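Local coordinates for N-acetylcysteine deacetylase (Bacillus subtilis, PDB 1YSJ), which probably removes the acetyl group from N-acetylcysteine, yielding cysteine and acetate, as a dinuclear metal-dependent hydrolase of the M20 peptidase family, at residues R205-K211 / Q306-F312; A251-R257 / E272-R278. The protein carries 1 engineered substitution. One frame throughout, in Å; residues are numbered along the deposited sequence.

Interaction 1. Residues R205-K211 / Q306-F312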
loop_
_atom_site.group_PDB
_atom_site.type_symbol
_atom_site.label_atom_id
_atom_site.label_comp_id
_atom_site.label_asym_id
_atom_site.label_seq_id
_atom_site.Cartn_x
_atom_site.Cartn_y
_atom_site.Cartn_z
ATOM N N ARG A 205 6.098 11.453 -13.711
ATOM C CA ARG A 205 5.419 10.483 -12.867
ATOM C C ARG A 205 5.494 9.108 -13.522
ATOM O O ARG A 205 5.404 8.992 -14.744
ATOM C CB ARG A 205 3.958 10.905 -12.677
ATOM C CG ARG A 205 3.217 10.192 -11.557
ATOM C CD ARG A 205 1.761 10.634 -11.481
ATOM N NE ARG A 205 0.936 10.011 -12.513
ATOM C CZ ARG A 205 -0.326 10.339 -12.772
ATOM N NH1 ARG A 205 -0.933 11.293 -12.076
ATOM N NH2 ARG A 205 -0.986 9.712 -13.737
ATOM N N PHE A 206 5.672 8.073 -12.708
ATOM C CA PHE A 206 5.592 6.694 -13.197
ATOM C C PHE A 206 4.736 5.828 -12.279
ATOM O O PHE A 206 4.616 6.113 -11.093
ATOM C CB PHE A 206 6.986 6.077 -13.383
ATOM C CG PHE A 206 7.687 5.741 -12.093
ATOM C CD1 PHE A 206 8.552 6.651 -11.501
ATOM C CD2 PHE A 206 7.496 4.500 -11.480
ATOM C CE1 PHE A 206 9.208 6.341 -10.313
ATOM C CE2 PHE A 206 8.141 4.188 -10.291
ATOM C CZ PHE A 206 9.000 5.113 -9.707
ATOM N N GLU A 207 4.151 4.775 -12.846
ATOM C CA GLU A 207 3.368 3.799 -12.102
ATOM C C GLU A 207 3.703 2.390 -12.592
ATOM O O GLU A 207 3.719 2.131 -13.796
ATOM C CB GLU A 207 1.869 4.078 -12.272
ATOM C CG GLU A 207 0.946 3.079 -11.559
ATOM C CD GLU A 207 -0.527 3.259 -11.915
ATOM O OE1 GLU A 207 -1.300 2.289 -11.734
ATOM O OE2 GLU A 207 -0.911 4.362 -12.373
ATOM N N ILE A 208 3.981 1.487 -11.657
ATOM C CA ILE A 208 4.217 0.081 -11.992
ATOM C C ILE A 208 3.248 -0.835 -11.256
ATOM O O ILE A 208 3.152 -0.786 -10.029
ATOM C CB ILE A 208 5.672 -0.372 -11.710
ATOM C CG1 ILE A 208 6.672 0.612 -12.315
ATOM C CG2 ILE A 208 5.906 -1.774 -12.266
ATOM C CD1 ILE A 208 8.112 0.320 -11.981
ATOM N N VAL A 209 2.532 -1.654 -12.021
ATOM C CA VAL A 209 1.641 -2.680 -11.477
ATOM C C VAL A 209 2.258 -4.059 -11.723
ATOM O O VAL A 209 2.593 -4.403 -12.862
ATOM C CB VAL A 209 0.217 -2.607 -12.109
ATOM C CG1 VAL A 209 -0.679 -3.722 -11.576
ATOM C CG2 VAL A 209 -0.428 -1.244 -11.853
ATOM N N ILE A 210 2.413 -4.829 -10.645
ATOM C CA ILE A 210 2.958 -6.191 -10.702
ATOM C C ILE A 210 1.876 -7.222 -10.386
ATOM O O ILE A 210 1.394 -7.298 -9.253
ATOM C CB ILE A 210 4.130 -6.399 -9.690
ATOM C CG1 ILE A 210 5.190 -5.295 -9.810
ATOM C CG2 ILE A 210 4.737 -7.804 -9.837
ATOM C CD1 ILE A 210 5.947 -5.280 -11.131
ATOM N N LYS A 211 1.511 -8.022 -11.385
ATOM C CA LYS A 211 0.504 -9.070 -11.205
ATOM C C LYS A 211 0.915 -10.401 -11.843
ATOM O O LYS A 211 1.839 -10.447 -12.654
ATOM C CB LYS A 211 -0.866 -8.604 -11.718
ATOM C CG LYS A 211 -0.954 -8.344 -13.217
ATOM C CD LYS A 211 -2.267 -7.646 -13.566
ATOM C CE LYS A 211 -2.626 -7.809 -15.036
ATOM N NZ LYS A 211 -3.791 -6.962 -15.433
ATOM N N GLN A 306 4.055 -10.520 -14.203
ATOM C CA GLN A 306 4.280 -9.537 -15.257
ATOM C C GLN A 306 4.153 -8.112 -14.730
ATOM O O GLN A 306 3.415 -7.851 -13.773
ATOM C CB GLN A 306 3.352 -9.773 -16.458
ATOM C CG GLN A 306 1.865 -9.562 -16.192
ATOM C CD GLN A 306 1.020 -9.660 -17.457
ATOM O OE1 GLN A 306 0.373 -8.691 -17.862
ATOM N NE2 GLN A 306 1.024 -10.834 -18.086
ATOM N N ALA A 307 4.890 -7.203 -15.356
ATOM C CA ALA A 307 4.891 -5.803 -14.959
ATOM C C ALA A 307 4.166 -4.935 -15.976
ATOM O O ALA A 307 4.309 -5.124 -17.188
ATOM C CB ALA A 307 6.320 -5.309 -14.762
ATOM N N GLU A 308 3.370 -4.001 -15.466
ATOM C CA GLU A 308 2.798 -2.929 -16.271
ATOM C C GLU A 308 3.516 -1.644 -15.897
ATOM O O GLU A 308 3.513 -1.248 -14.733
ATOM C CB GLU A 308 1.305 -2.770 -15.989
ATOM C CG GLU A 308 0.411 -3.796 -16.647
ATOM C CD GLU A 308 -1.051 -3.635 -16.254
ATOM O OE1 GLU A 308 -1.517 -2.477 -16.136
ATOM O OE2 GLU A 308 -1.734 -4.669 -16.068
ATOM N N PHE A 309 4.138 -1.001 -16.881
ATOM C CA PHE A 309 4.840 0.259 -16.647
ATOM C C PHE A 309 4.104 1.399 -17.330
ATOM O O PHE A 309 3.853 1.353 -18.535
ATOM C CB PHE A 309 6.290 0.178 -17.143
ATOM C CG PHE A 309 7.121 1.386 -16.800
ATOM C CD1 PHE A 309 7.830 1.441 -15.608
ATOM C CD2 PHE A 309 7.201 2.469 -17.676
ATOM C CE1 PHE A 309 8.600 2.553 -15.285
ATOM C CE2 PHE A 309 7.968 3.591 -17.362
ATOM C CZ PHE A 309 8.670 3.632 -16.163
ATOM N N LYS A 310 3.755 2.416 -16.551
ATOM C CA LYS A 310 3.084 3.599 -17.083
ATOM C C LYS A 310 3.906 4.853 -16.814
ATOM O O LYS A 310 4.466 5.019 -15.733
ATOM C CB LYS A 310 1.681 3.741 -16.494
ATOM C CG LYS A 310 0.675 2.735 -17.024
ATOM C CD LYS A 310 -0.748 3.160 -16.694
ATOM C CE LYS A 310 -1.752 2.106 -17.131
ATOM N NZ LYS A 310 -3.158 2.576 -16.970
ATOM N N TRP A 311 3.969 5.731 -17.811
ATOM C CA TRP A 311 4.797 6.933 -17.757
ATOM C C TRP A 311 3.939 8.169 -18.010
ATOM O O TRP A 311 3.222 8.238 -19.012
ATOM C CB TRP A 311 5.908 6.819 -18.801
ATOM C CG TRP A 311 6.902 7.944 -18.831
ATOM C CD1 TRP A 311 6.937 8.987 -19.718
ATOM C CD2 TRP A 311 8.025 8.122 -17.961
ATOM N NE1 TRP A 311 8.007 9.808 -19.446
ATOM C CE2 TRP A 311 8.692 9.301 -18.374
ATOM C CE3 TRP A 311 8.532 7.404 -16.868
ATOM C CZ2 TRP A 311 9.844 9.778 -17.734
ATOM C CZ3 TRP A 311 9.676 7.880 -16.229
ATOM C CH2 TRP A 311 10.319 9.060 -16.666
ATOM N N PHE A 312 4.009 9.137 -17.099
ATOM C CA PHE A 312 3.202 10.359 -17.203
ATOM C C PHE A 312 4.057 11.619 -17.090
ATOM O O PHE A 312 4.394 12.042 -15.980
ATOM C CB PHE A 312 2.090 10.383 -16.146
ATOM C CG PHE A 312 1.280 9.120 -16.081
ATOM C CD1 PHE A 312 1.594 8.126 -15.156
ATOM C CD2 PHE A 312 0.201 8.925 -16.936
ATOM C CE1 PHE A 312 0.847 6.960 -15.085
ATOM C CE2 PHE A 312 -0.553 7.757 -16.874
ATOM C CZ PHE A 312 -0.227 6.773 -15.946
#
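One face of the F312 ring carries the guanidinium group of R205: NH2 sits 3.2 Å above the ring plane, over its centre, and R205 CZ lies 4.1 Å from the ring centroid in a cation-pi contact. The two planes stand 70° apart, so the guanidinium does not stack flat but turns an edge to the ring, with F312 CD1 near its plane. A bend at chi3 (78°) folds the otherwise extended arginine back over the phenyl group; R205 also makes a cation-pi contact with W264 of the second subunit. The W311 indole is approached obliquely by the carbonyl oxygen of R205, and F206 CB comes to W311 CE3 at 4.0 Å. The F309 ring is met obliquely by I208, whose CG1 reaches F309 CD1 at 3.6 Å.

These strands, 197-211 and 306-320, are neighbours in the four-stranded antiparallel sheet of the M20 dimerisation domain, with 306-320 outermost within the chain. Eight backbone hydrogen bonds join them in pairs at R205-F312, E207-K310, V209-E308 and K211-Q306. The face bearing F206, I208, I210, A307, F309 and W311 packs on helices 226-237 and 282-302. Between I210 and A307 the contact is methyl to methyl, CD1 to CB at 3.7 Å. The other face is largely polar. On it K211, its chain extended beyond CG, swings NZ across to E308 OE2, meeting that oxygen nearly along its C-O axis in a 3.1 Å salt bridge.

Interaction 2. Residues A251-R257 / E272-R278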
loop_
_atom_site.group_PDB
_atom_site.type_symbol
_atom_site.label_atom_id
_atom_site.label_comp_id
_atom_site.label_asym_id
_atom_site.label_seq_id
_atom_site.Cartn_x
_atom_site.Cartn_y
_atom_site.Cartn_z
ATOM N N ALA A 251 20.028 10.198 -13.387
ATOM C CA ALA A 251 18.667 10.474 -12.937
ATOM C C ALA A 251 18.450 10.030 -11.495
ATOM O O ALA A 251 19.174 9.176 -10.984
ATOM C CB ALA A 251 17.666 9.795 -13.847
ATOM N N VAL A 252 17.451 10.620 -10.844
ATOM C CA VAL A 252 17.077 10.239 -9.490
ATOM C C VAL A 252 15.661 9.669 -9.496
ATOM O O VAL A 252 14.690 10.383 -9.772
ATOM C CB VAL A 252 17.176 11.423 -8.491
ATOM C CG1 VAL A 252 16.958 10.936 -7.061
ATOM C CG2 VAL A 252 18.525 12.123 -8.606
ATOM N N VAL A 253 15.560 8.375 -9.204
ATOM C CA VAL A 253 14.275 7.698 -9.111
ATOM C C VAL A 253 13.813 7.702 -7.659
ATOM O O VAL A 253 14.507 7.218 -6.768
ATOM C CB VAL A 253 14.323 6.261 -9.685
ATOM C CG1 VAL A 253 12.982 5.564 -9.512
ATOM C CG2 VAL A 253 14.706 6.290 -11.156
ATOM N N SER A 254 12.636 8.275 -7.437
ATOM C CA SER A 254 12.079 8.400 -6.104
ATOM C C SER A 254 10.699 7.751 -6.061
ATOM O O SER A 254 9.728 8.307 -6.572
ATOM C CB SER A 254 12.019 9.875 -5.698
ATOM O OG SER A 254 11.471 10.039 -4.404
ATOM N N ILE A 255 10.636 6.559 -5.477
ATOM C CA ILE A 255 9.377 5.838 -5.284
ATOM C C ILE A 255 8.691 6.397 -4.042
ATOM O O ILE A 255 9.272 6.406 -2.952
ATOM C CB ILE A 255 9.607 4.307 -5.144
ATOM C CG1 ILE A 255 10.265 3.751 -6.412
ATOM C CG2 ILE A 255 8.285 3.570 -4.851
ATOM C CD1 ILE A 255 10.989 2.441 -6.209
ATOM N N THR A 256 7.455 6.856 -4.218
ATOM C CA THR A 256 6.733 7.590 -3.176
ATOM C C THR A 256 5.519 6.837 -2.627
ATOM O O THR A 256 5.040 7.138 -1.533
ATOM C CB THR A 256 6.288 8.989 -3.681
ATOM O OG1 THR A 256 5.541 8.848 -4.897
ATOM C CG2 THR A 256 7.500 9.880 -3.939
ATOM N N ARG A 257 5.017 5.871 -3.392
ATOM C CA ARG A 257 3.872 5.074 -2.972
ATOM C C ARG A 257 4.032 3.597 -3.341
ATOM O O ARG A 257 4.410 3.267 -4.466
ATOM C CB ARG A 257 2.573 5.644 -3.552
ATOM C CG ARG A 257 1.310 5.068 -2.917
ATOM C CD ARG A 257 0.031 5.667 -3.497
ATOM N NE ARG A 257 -0.075 5.497 -4.947
ATOM C CZ ARG A 257 -0.527 4.404 -5.563
ATOM N NH1 ARG A 257 -0.924 3.342 -4.870
ATOM N NH2 ARG A 257 -0.577 4.375 -6.888
ATOM N N GLU A 272 1.298 -2.609 -6.506
ATOM C CA GLU A 272 1.501 -1.379 -7.267
ATOM C C GLU A 272 2.456 -0.410 -6.583
ATOM O O GLU A 272 2.545 -0.361 -5.355
ATOM C CB GLU A 272 0.169 -0.693 -7.622
ATOM C CG GLU A 272 -0.624 -0.128 -6.443
ATOM C CD GLU A 272 -1.896 0.604 -6.867
ATOM O OE1 GLU A 272 -2.264 0.544 -8.061
ATOM O OE2 GLU A 272 -2.532 1.241 -5.999
HETATM N N MSE A 273 3.188 0.340 -7.400
HETATM C CA MSE A 273 4.052 1.402 -6.907
HETATM C C MSE A 273 4.051 2.594 -7.856
HETATM O O MSE A 273 3.845 2.441 -9.064
HETATM C CB MSE A 273 5.478 0.893 -6.665
HETATM C CG MSE A 273 6.259 0.507 -7.913
HETATM SE SE MSE A 273 7.937 -0.394 -7.469
HETATM C CE MSE A 273 7.218 -2.110 -6.966
ATOM N N GLU A 274 4.256 3.782 -7.300
ATOM C CA GLU A 274 4.390 4.982 -8.114
ATOM C C GLU A 274 5.406 5.948 -7.525
ATOM O O GLU A 274 5.800 5.818 -6.366
ATOM C CB GLU A 274 3.027 5.652 -8.384
ATOM C CG GLU A 274 2.353 6.338 -7.199
ATOM C CD GLU A 274 1.100 7.121 -7.599
ATOM O OE1 GLU A 274 0.166 7.214 -6.773
ATOM O OE2 GLU A 274 1.046 7.650 -8.735
ATOM N N GLY A 275 5.839 6.900 -8.342
ATOM C CA GLY A 275 6.835 7.878 -7.933
ATOM C C GLY A 275 7.242 8.808 -9.058
ATOM O O GLY A 275 6.559 8.907 -10.083
ATOM N N THR A 276 8.370 9.481 -8.863
ATOM C CA THR A 276 8.847 10.470 -9.815
ATOM C C THR A 276 10.268 10.191 -10.272
ATOM O O THR A 276 11.076 9.623 -9.536
ATOM C CB THR A 276 8.803 11.904 -9.239
ATOM O OG1 THR A 276 9.393 11.912 -7.935
ATOM C CG2 THR A 276 7.381 12.406 -9.146
ATOM N N VAL A 277 10.548 10.599 -11.504
ATOM C CA VAL A 277 11.894 10.607 -12.043
ATOM C C VAL A 277 12.316 12.060 -12.261
ATOM O O VAL A 277 11.533 12.881 -12.748
ATOM C CB VAL A 277 11.976 9.819 -13.366
ATOM C CG1 VAL A 277 13.418 9.702 -13.825
ATOM C CG2 VAL A 277 11.368 8.435 -13.196
ATOM N N ARG A 278 13.550 12.369 -11.876
ATOM C CA ARG A 278 14.119 13.695 -12.063
ATOM C C ARG A 278 15.453 13.614 -12.797
ATOM O O ARG A 278 16.374 12.918 -12.364
ATOM C CB ARG A 278 14.264 14.409 -10.717
ATOM C CG ARG A 278 12.924 14.671 -10.043
ATOM C CD ARG A 278 13.062 15.318 -8.684
ATOM N NE ARG A 278 11.754 15.445 -8.043
ATOM C CZ ARG A 278 11.498 16.195 -6.973
ATOM N NH1 ARG A 278 10.267 16.231 -6.478
ATOM N NH2 ARG A 278 12.460 16.910 -6.400
HETATM O O HOH W 1 12.915 11.842 -8.236
#
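R257 faces E274 across a classic beta bulge in the hairpin formed by strands 252-260 and 270-278. T256 and R257 both stand opposite E274, whose carbonyl oxygen accepts from both backbone amides: T256 N, at 2.9 Å, comes in the carbonyl plane, whereas R257 N is tilted 31° from it. The extra residue shifts the register by one, and T256 takes a backbone psi of -20°. Its hydroxyl lies near the carbonyl oxygens of S263 and W264 of the second subunit, a weak interaction at most.

Beyond the bulge, R257 leaves the backbone with CG anti to N (chi1 -167°), then bends at chi3 so that its guanidinium lies between two acids. E272 and E274 both hold CG between the backbone N and carbonyl carbon and extend from there, reaching different edges of the arginine. Both carboxylates stand steeply to the guanidinium plane, ruling out a flat, two-pronged pairing.

Toward the hairpin's open end, V252 and S254 pair with R278 and T276 through backbone hydrogen bonds, and a water donates to both V252 O and T276 O. V253 and V277 meet loosely, CG2 to CG2, on the side where helix 282-302 packs. I255 turns away from G275 and instead brings its CG2, the branch anti to N, to 4.3 Å from M273 CB; M273 is selenomethionine.

In the salt-bridge network, R257 NE is modelled 2.5 Å from E274 OE1, a doubtful length, shorter than such a bond should be, while R257 NH1 reaches E272 OE2 at 2.9 Å from above the carboxylate plane.

How the interactions relate
Interactions 1 and 2 lie side by side in one four-stranded antiparallel sheet, their centres about 11 Å apart. Strands 197-211 and 270-278 are its inner pair and join the two contacts directly: I208 N probably bonds to M273 O at 2.8 Å, and F206 N to G275 O at 2.9 Å. Side chains bridge them too, with W311 CZ3 packing on V277 CG2 at 3.5 Å. W264 of the second subunit touches both contacts, packing also on E274 and T276. Interaction 1 lies away from the metal site, but in interaction 2 the R278 side chain is about 11 Å from a bound nickel and about 10 Å from the side chain of H374, a nickel ligand.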